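Local coordinates for protein putative aminooxidase (Propionibacterium acnes, PDB 2BA9) that binds FAD and isomerises polyunsaturated fatty acids, producing conjugated linoleic acid, at residues A10-G15 / T34-T39; V224-I229 / V236-T241. All coordinates share one frame; numbering follows the deposited sequence.

Contact 1: residues A10-G15 / T34-T39; sequences AIIGAG and TILERT. With FAD (flavin-adenine dinucleotide), chain D.
Thr34 O accepts from Ile11 N in a nearly straight bond of 2.6 Å, the first rung of a parallel ladder between two strands of a beta-alpha-beta unit. Ile35 lies alongside Ile11, with Ile35 CG1 3.9 Å from Ile11 CB; its other branch, CG2, reaches forward to Ala14 CB. Leu36 gives its N-H to Ile11 O and offers its own O to Gly13 N (2.8 Å), while on the opposite sheet face its CD1 meets Ile12 CD1 at 3.6 Å. Gly13 CA lies 3.3 Å from FAD O4B, so the ribose leaves no room for a side chain there. Glu37 has CG anti to the backbone N (chi1 170°) and a bend at chi2, which carry the carboxylate back to the first segment. Glu37 OE1 accepts from Ala14 N (2.9 Å), nearly along its C-O axis, and from FAD O3B (2.6 Å); Glu37 OE2 accepts from FAD O2B at 2.5 Å. Thr39 braces OE2 through both N and OG1, from opposite faces of the carboxylate plane. Five donors thus hold the carboxylate's rotation, both oxygens facing the ribose diol; an acidic residue after the second strand gripping the adenosine ribose is as in Rossmann-type dinucleotide-binding folds.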
loop_
_atom_site.group_PDB
_atom_site.type_symbol
_atom_site.label_atom_id
_atom_site.label_comp_id
_atom_site.label_asym_id
_atom_site.label_seq_id
_atom_site.Cartn_x
_atom_site.Cartn_y
_atom_site.Cartn_z
ATOM N N ALA A 10 8.057 12.029 18.595
ATOM C CA ALA A 10 7.665 12.733 17.373
ATOM C C ALA A 10 7.387 11.688 16.315
ATOM O O ALA A 10 8.272 10.902 15.962
ATOM C CB ALA A 10 8.762 13.684 16.918
ATOM N N ILE A 11 6.146 11.655 15.841
ATOM C CA ILE A 11 5.737 10.756 14.766
ATOM C C ILE A 11 5.686 11.539 13.456
ATOM O O ILE A 11 4.933 12.519 13.343
ATOM C CB ILE A 11 4.351 10.099 15.073
ATOM C CG1 ILE A 11 4.453 9.200 16.328
ATOM C CG2 ILE A 11 3.857 9.302 13.868
ATOM C CD1 ILE A 11 3.178 9.118 17.184
ATOM N N ILE A 12 6.487 11.136 12.464
ATOM C CA ILE A 12 6.430 11.829 11.150
ATOM C C ILE A 12 5.512 11.087 10.175
ATOM O O ILE A 12 5.694 9.888 9.943
ATOM C CB ILE A 12 7.866 12.010 10.529
ATOM C CG1 ILE A 12 8.843 12.496 11.583
ATOM C CG2 ILE A 12 7.774 12.993 9.405
ATOM C CD1 ILE A 12 8.615 13.948 12.128
ATOM N N GLY A 13 4.552 11.827 9.615
ATOM C CA GLY A 13 3.527 11.288 8.717
ATOM C C GLY A 13 2.229 11.029 9.464
ATOM O O GLY A 13 2.233 10.322 10.468
ATOM N N ALA A 14 1.125 11.596 8.968
ATOM C CA ALA A 14 -0.232 11.293 9.481
ATOM C C ALA A 14 -1.101 10.524 8.479
ATOM O O ALA A 14 -2.284 10.836 8.286
ATOM C CB ALA A 14 -0.936 12.547 9.922
ATOM N N GLY A 15 -0.502 9.515 7.851
ATOM C CA GLY A 15 -1.249 8.505 7.104
ATOM C C GLY A 15 -1.618 7.408 8.084
ATOM O O GLY A 15 -1.391 7.548 9.273
ATOM N N THR A 34 3.603 13.556 19.424
ATOM C CA THR A 34 3.180 14.566 18.462
ATOM C C THR A 34 3.316 13.959 17.075
ATOM O O THR A 34 4.361 13.380 16.757
ATOM C CB THR A 34 4.066 15.846 18.545
ATOM O OG1 THR A 34 3.905 16.457 19.833
ATOM C CG2 THR A 34 3.681 16.871 17.472
ATOM N N ILE A 35 2.256 14.065 16.272
ATOM C CA ILE A 35 2.286 13.615 14.886
ATOM C C ILE A 35 2.455 14.803 13.943
ATOM O O ILE A 35 1.678 15.761 13.981
ATOM C CB ILE A 35 1.016 12.846 14.478
ATOM C CG1 ILE A 35 0.764 11.647 15.394
ATOM C CG2 ILE A 35 1.150 12.356 13.025
ATOM C CD1 ILE A 35 -0.714 11.165 15.382
ATOM N N LEU A 36 3.462 14.733 13.080
ATOM C CA LEU A 36 3.783 15.842 12.175
ATOM C C LEU A 36 3.495 15.479 10.709
ATOM O O LEU A 36 4.141 14.587 10.138
ATOM C CB LEU A 36 5.245 16.256 12.342
ATOM C CG LEU A 36 5.681 16.680 13.737
ATOM C CD1 LEU A 36 7.193 16.823 13.783
ATOM C CD2 LEU A 36 4.997 17.970 14.147
ATOM N N GLU A 37 2.528 16.193 10.121
ATOM C CA GLU A 37 2.046 15.954 8.760
ATOM C C GLU A 37 2.347 17.134 7.859
ATOM O O GLU A 37 2.047 18.279 8.203
ATOM C CB GLU A 37 0.537 15.711 8.773
ATOM C CG GLU A 37 -0.132 15.687 7.420
ATOM C CD GLU A 37 0.403 14.626 6.465
ATOM O OE1 GLU A 37 0.634 13.466 6.870
ATOM O OE2 GLU A 37 0.549 14.951 5.275
ATOM N N ARG A 38 2.901 16.830 6.688
ATOM C CA ARG A 38 3.346 17.825 5.710
ATOM C C ARG A 38 2.163 18.549 5.054
ATOM O O ARG A 38 2.184 19.764 4.898
ATOM C CB ARG A 38 4.221 17.138 4.641
ATOM C CG ARG A 38 4.881 18.081 3.631
ATOM C CD ARG A 38 5.890 17.366 2.693
ATOM N NE ARG A 38 6.085 18.156 1.466
ATOM C CZ ARG A 38 6.433 17.676 0.261
ATOM N NH1 ARG A 38 6.680 16.375 0.085
ATOM N NH2 ARG A 38 6.541 18.510 -0.783
ATOM N N THR A 39 1.122 17.803 4.689
ATOM C CA THR A 39 -0.026 18.372 3.983
ATOM C C THR A 39 -1.055 18.924 4.970
ATOM O O THR A 39 -0.822 18.936 6.190
ATOM C CB THR A 39 -0.732 17.320 3.102
ATOM O OG1 THR A 39 -1.488 16.434 3.938
ATOM C CG2 THR A 39 0.280 16.524 2.251
HETATM P PA FAD D . 0.920 7.014 3.335
HETATM O O1A FAD D . -0.493 6.526 3.208
HETATM O O2A FAD D . 1.635 7.372 2.048
HETATM O O5B FAD D . 0.922 8.340 4.234
HETATM C C5B FAD D . 2.169 8.928 4.521
HETATM C C4B FAD D . 1.967 10.282 5.168
HETATM O O4B FAD D . 3.231 10.831 5.480
HETATM C C3B FAD D . 1.226 11.252 4.245
HETATM O O3B FAD D . 0.112 11.797 4.916
HETATM C C2B FAD D . 2.277 12.278 3.890
HETATM O O2B FAD D . 1.725 13.554 3.564
HETATM C C1B FAD D . 3.214 12.190 5.108
HETATM N N9A FAD D . 4.553 12.699 4.760
HETATM C C8A FAD D . 5.359 12.300 3.714
HETATM N N7A FAD D . 6.503 13.041 3.735
HETATM C C5A FAD D . 6.435 13.906 4.785
HETATM C C6A FAD D . 7.304 14.902 5.274
HETATM N N6A FAD D . 8.626 14.873 4.908
HETATM N N1A FAD D . 6.937 15.608 6.415
HETATM C C2A FAD D . 5.713 15.393 7.034
HETATM N N3A FAD D . 4.864 14.412 6.538
HETATM C C4A FAD D . 5.203 13.698 5.429
HETATM N N1 FAD D . -4.288 -0.404 0.782
HETATM C C2 FAD D . -5.061 -1.477 1.175
HETATM O O2 FAD D . -4.932 -1.947 2.305
HETATM N N3 FAD D . -5.958 -2.038 0.285
HETATM C C4 FAD D . -6.103 -1.510 -0.980
HETATM O O4 FAD D . -6.931 -2.026 -1.747
HETATM C C4X FAD D . -5.330 -0.413 -1.375
HETATM N N5 FAD D . -5.432 0.130 -2.644
HETATM C C5X FAD D . -4.795 1.307 -2.986
HETATM C C6 FAD D . -5.029 1.907 -4.222
HETATM C C7 FAD D . -4.408 3.114 -4.537
HETATM C C7M FAD D . -4.697 3.740 -5.871
HETATM C C8 FAD D . -3.547 3.711 -3.621
HETATM C C8M FAD D . -2.853 5.007 -3.912
HETATM C C9 FAD D . -3.316 3.101 -2.391
HETATM C C9A FAD D . -3.926 1.890 -2.061
HETATM N N10 FAD D . -3.691 1.245 -0.833
HETATM C C10 FAD D . -4.435 0.146 -0.468
HETATM C "C1'" FAD D . -2.440 1.499 -0.060
HETATM C "C2'" FAD D . -2.700 2.330 1.189
HETATM O "O2'" FAD D . -3.496 3.478 0.912
HETATM C "C3'" FAD D . -1.348 2.724 1.764
HETATM O "O3'" FAD D . -0.531 1.558 1.890
HETATM C "C4'" FAD D . -1.509 3.428 3.101
HETATM O "O4'" FAD D . -2.080 4.721 2.939
HETATM C "C5'" FAD D . -0.146 3.496 3.776
HETATM O "O5'" FAD D . -0.186 4.392 4.851
HETATM P P FAD D . 1.182 5.082 5.380
HETATM O O1P FAD D . 0.882 6.055 6.505
HETATM O O2P FAD D . 2.109 3.994 5.799
HETATM O O3P FAD D . 1.773 5.921 4.145
#

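Contact 2: residues V224-I229 / V236-T241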
loop_
_atom_site.group_PDB
_atom_site.type_symbol
_atom_site.label_atom_id
_atom_site.label_comp_id
_atom_site.label_asym_id
_atom_site.label_seq_id
_atom_site.Cartn_x
_atom_site.Cartn_y
_atom_site.Cartn_z
ATOM N N VAL A 224 3.070 21.110 8.356
ATOM C CA VAL A 224 4.382 21.181 8.975
ATOM C C VAL A 224 5.467 20.836 7.958
ATOM O O VAL A 224 5.613 19.683 7.547
ATOM C CB VAL A 224 4.466 20.270 10.214
ATOM C CG1 VAL A 224 5.871 20.302 10.839
ATOM C CG2 VAL A 224 3.408 20.691 11.246
ATOM N N ASP A 225 6.223 21.867 7.580
ATOM C CA ASP A 225 7.299 21.790 6.598
ATOM C C ASP A 225 8.603 21.597 7.353
ATOM O O ASP A 225 9.254 22.567 7.724
ATOM C CB ASP A 225 7.329 23.101 5.780
ATOM C CG ASP A 225 8.290 23.060 4.587
ATOM O OD1 ASP A 225 9.034 22.069 4.413
ATOM O OD2 ASP A 225 8.294 24.046 3.815
ATOM N N ILE A 226 8.947 20.336 7.602
ATOM C CA ILE A 226 10.189 19.952 8.266
ATOM C C ILE A 226 11.374 20.136 7.323
ATOM O O ILE A 226 11.453 19.480 6.283
ATOM C CB ILE A 226 10.176 18.462 8.697
ATOM C CG1 ILE A 226 9.071 18.191 9.724
ATOM C CG2 ILE A 226 11.545 18.053 9.240
ATOM C CD1 ILE A 226 8.846 16.717 10.009
ATOM N N THR A 227 12.299 21.013 7.703
ATOM C CA THR A 227 13.457 21.319 6.876
ATOM C C THR A 227 14.727 20.628 7.350
ATOM O O THR A 227 15.665 20.462 6.564
ATOM C CB THR A 227 13.689 22.824 6.827
ATOM O OG1 THR A 227 13.957 23.298 8.150
ATOM C CG2 THR A 227 12.451 23.533 6.261
ATOM N N ARG A 228 14.758 20.218 8.620
ATOM C CA ARG A 228 15.956 19.635 9.211
ATOM C C ARG A 228 15.638 18.772 10.438
ATOM O O ARG A 228 14.863 19.181 11.300
ATOM C CB ARG A 228 16.935 20.760 9.593
ATOM C CG ARG A 228 18.378 20.309 9.820
ATOM C CD ARG A 228 19.375 21.447 9.572
ATOM N NE ARG A 228 19.028 22.231 8.373
ATOM C CZ ARG A 228 18.599 23.504 8.366
ATOM N NH1 ARG A 228 18.476 24.215 9.495
ATOM N NH2 ARG A 228 18.304 24.084 7.200
ATOM N N ILE A 229 16.222 17.574 10.492
ATOM C CA ILE A 229 16.240 16.754 11.709
ATOM C C ILE A 229 17.679 16.346 11.997
ATOM O O ILE A 229 18.354 15.774 11.135
ATOM C CB ILE A 229 15.364 15.480 11.609
ATOM C CG1 ILE A 229 13.887 15.849 11.400
ATOM C CG2 ILE A 229 15.536 14.617 12.860
ATOM C CD1 ILE A 229 12.955 14.661 11.245
ATOM N N VAL A 236 16.353 14.269 19.711
ATOM C CA VAL A 236 15.937 14.534 18.349
ATOM C C VAL A 236 15.505 15.985 18.233
ATOM O O VAL A 236 14.500 16.389 18.827
ATOM C CB VAL A 236 14.748 13.643 17.934
ATOM C CG1 VAL A 236 14.254 14.041 16.561
ATOM C CG2 VAL A 236 15.134 12.175 17.956
ATOM N N HIS A 237 16.254 16.772 17.468
ATOM C CA HIS A 237 15.845 18.147 17.201
ATOM C C HIS A 237 15.283 18.275 15.798
ATOM O O HIS A 237 15.953 17.941 14.824
ATOM C CB HIS A 237 16.973 19.149 17.409
ATOM C CG HIS A 237 16.485 20.474 17.916
ATOM N ND1 HIS A 237 16.966 21.060 19.069
ATOM C CD2 HIS A 237 15.521 21.303 17.447
ATOM C CE1 HIS A 237 16.338 22.206 19.273
ATOM N NE2 HIS A 237 15.455 22.375 18.304
ATOM N N ILE A 238 14.044 18.759 15.729
ATOM C CA ILE A 238 13.305 18.906 14.489
ATOM C C ILE A 238 13.208 20.381 14.196
ATOM O O ILE A 238 12.866 21.152 15.083
ATOM C CB ILE A 238 11.865 18.344 14.610
ATOM C CG1 ILE A 238 11.874 16.855 14.960
ATOM C CG2 ILE A 238 11.089 18.552 13.317
ATOM C CD1 ILE A 238 12.126 16.571 16.447
ATOM N N HIS A 239 13.509 20.766 12.957
ATOM C CA HIS A 239 13.410 22.157 12.511
ATOM C C HIS A 239 12.390 22.290 11.387
ATOM O O HIS A 239 12.480 21.605 10.379
ATOM C CB HIS A 239 14.765 22.663 12.020
ATOM C CG HIS A 239 15.889 22.389 12.970
ATOM N ND1 HIS A 239 16.306 23.306 13.910
ATOM C CD2 HIS A 239 16.671 21.295 13.134
ATOM C CE1 HIS A 239 17.300 22.787 14.613
ATOM N NE2 HIS A 239 17.542 21.569 14.159
ATOM N N THR A 240 11.422 23.178 11.576
ATOM C CA THR A 240 10.415 23.459 10.567
ATOM C C THR A 240 10.523 24.911 10.125
ATOM O O THR A 240 11.466 25.610 10.483
ATOM C CB THR A 240 8.974 23.157 11.088
ATOM O OG1 THR A 240 8.563 24.162 12.030
ATOM C CG2 THR A 240 8.923 21.780 11.732
ATOM N N THR A 241 9.553 25.343 9.331
ATOM C CA THR A 241 9.490 26.710 8.842
ATOM C C THR A 241 9.045 27.685 9.945
ATOM O O THR A 241 9.486 28.841 9.979
ATOM C CB THR A 241 8.571 26.793 7.603
ATOM O OG1 THR A 241 7.420 25.960 7.792
ATOM C CG2 THR A 241 9.326 26.322 6.352
#
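His239 O is the polar hub between these antiparallel hairpin strands, taking three donors from Thr227 and Arg228. Thr227 N meets His239 O in the carbonyl plane at 2.7 Å; the amide of Arg228 makes a longer bond to the same oxygen, a little tilted from that plane. Thr227 OG1, placed between its backbone N and carbonyl carbon (chi1 62°), comes in from well above the plane at 3.2 Å from His239 O. Two residues facing one make a classic beta bulge. In return His239 N binds Arg228 O at 2.7 Å, close to the carbonyl direction. Beyond the bulge Thr241 N reaches Asp225 O only weakly.

Apolar contacts gather on the face carrying Ile226, Ile229 and Ile238. Ile226 CG2 touches Ile238 CG2 at 4.1 Å, Ile229 CG2 meets Val236 CG1, and Ile229 CG1 lies near Ile238 CG1. Val224 CG1 presses on Thr240 CG2 at 3.5 Å; the hydroxyl of Thr240 turns instead to Trp243 O and Asp242 N. Ile229 and Val236 also touch Leu250 of the parallel sheet.

The face of Arg228 and His239 is more polar. The CB of Arg228 lies 3.6 Å from His239 CD2, and Arg228 O sits at the edge of the imidazole near its plane. The guanidinium plane is turned 37° from the ring, and the guanidinium nitrogens do not touch the imidazole nitrogens. His237 CD2 lies over one face of that ring, near the rim. At the open end of the hairpin, away from this pair, Asp225 CB meets Thr241 OG1, the two side chains crossing at about a right angle.

The chemistry thus divides by face: aliphatic branches pack the hairpin toward the FAD-binding sheet, whereas arginine and histidine occupy its more exposed side. Sharing one acceptor between two consecutive amides and a hydroxyl satisfies the bulge's extra residue, so the strands stay paired across the irregularity.

How the contacts relate
Contact 1 is buried, joining two strands of the parallel FAD-binding sheet; contact 2 is partly exposed, pairing two strands of a separate three-stranded antiparallel sheet farther from the chain centre. Their centres lie about 11 Å apart, and the elements touch: Ile12 CD1 packs on Ile226 CD1 at 3.5 Å, Leu36 CD1 lies near the same methyl, and Glu37 O probably accepts a bond from Val224 N at 3.0 Å. Ile226 thus takes the apolar face of the hairpin to the adenine end of the FAD site. In contact 1 the main polar side chain is shared between cofactor and protein, whereas contact 2 spends its polar groups on the bulge and on the turn and strand that follow.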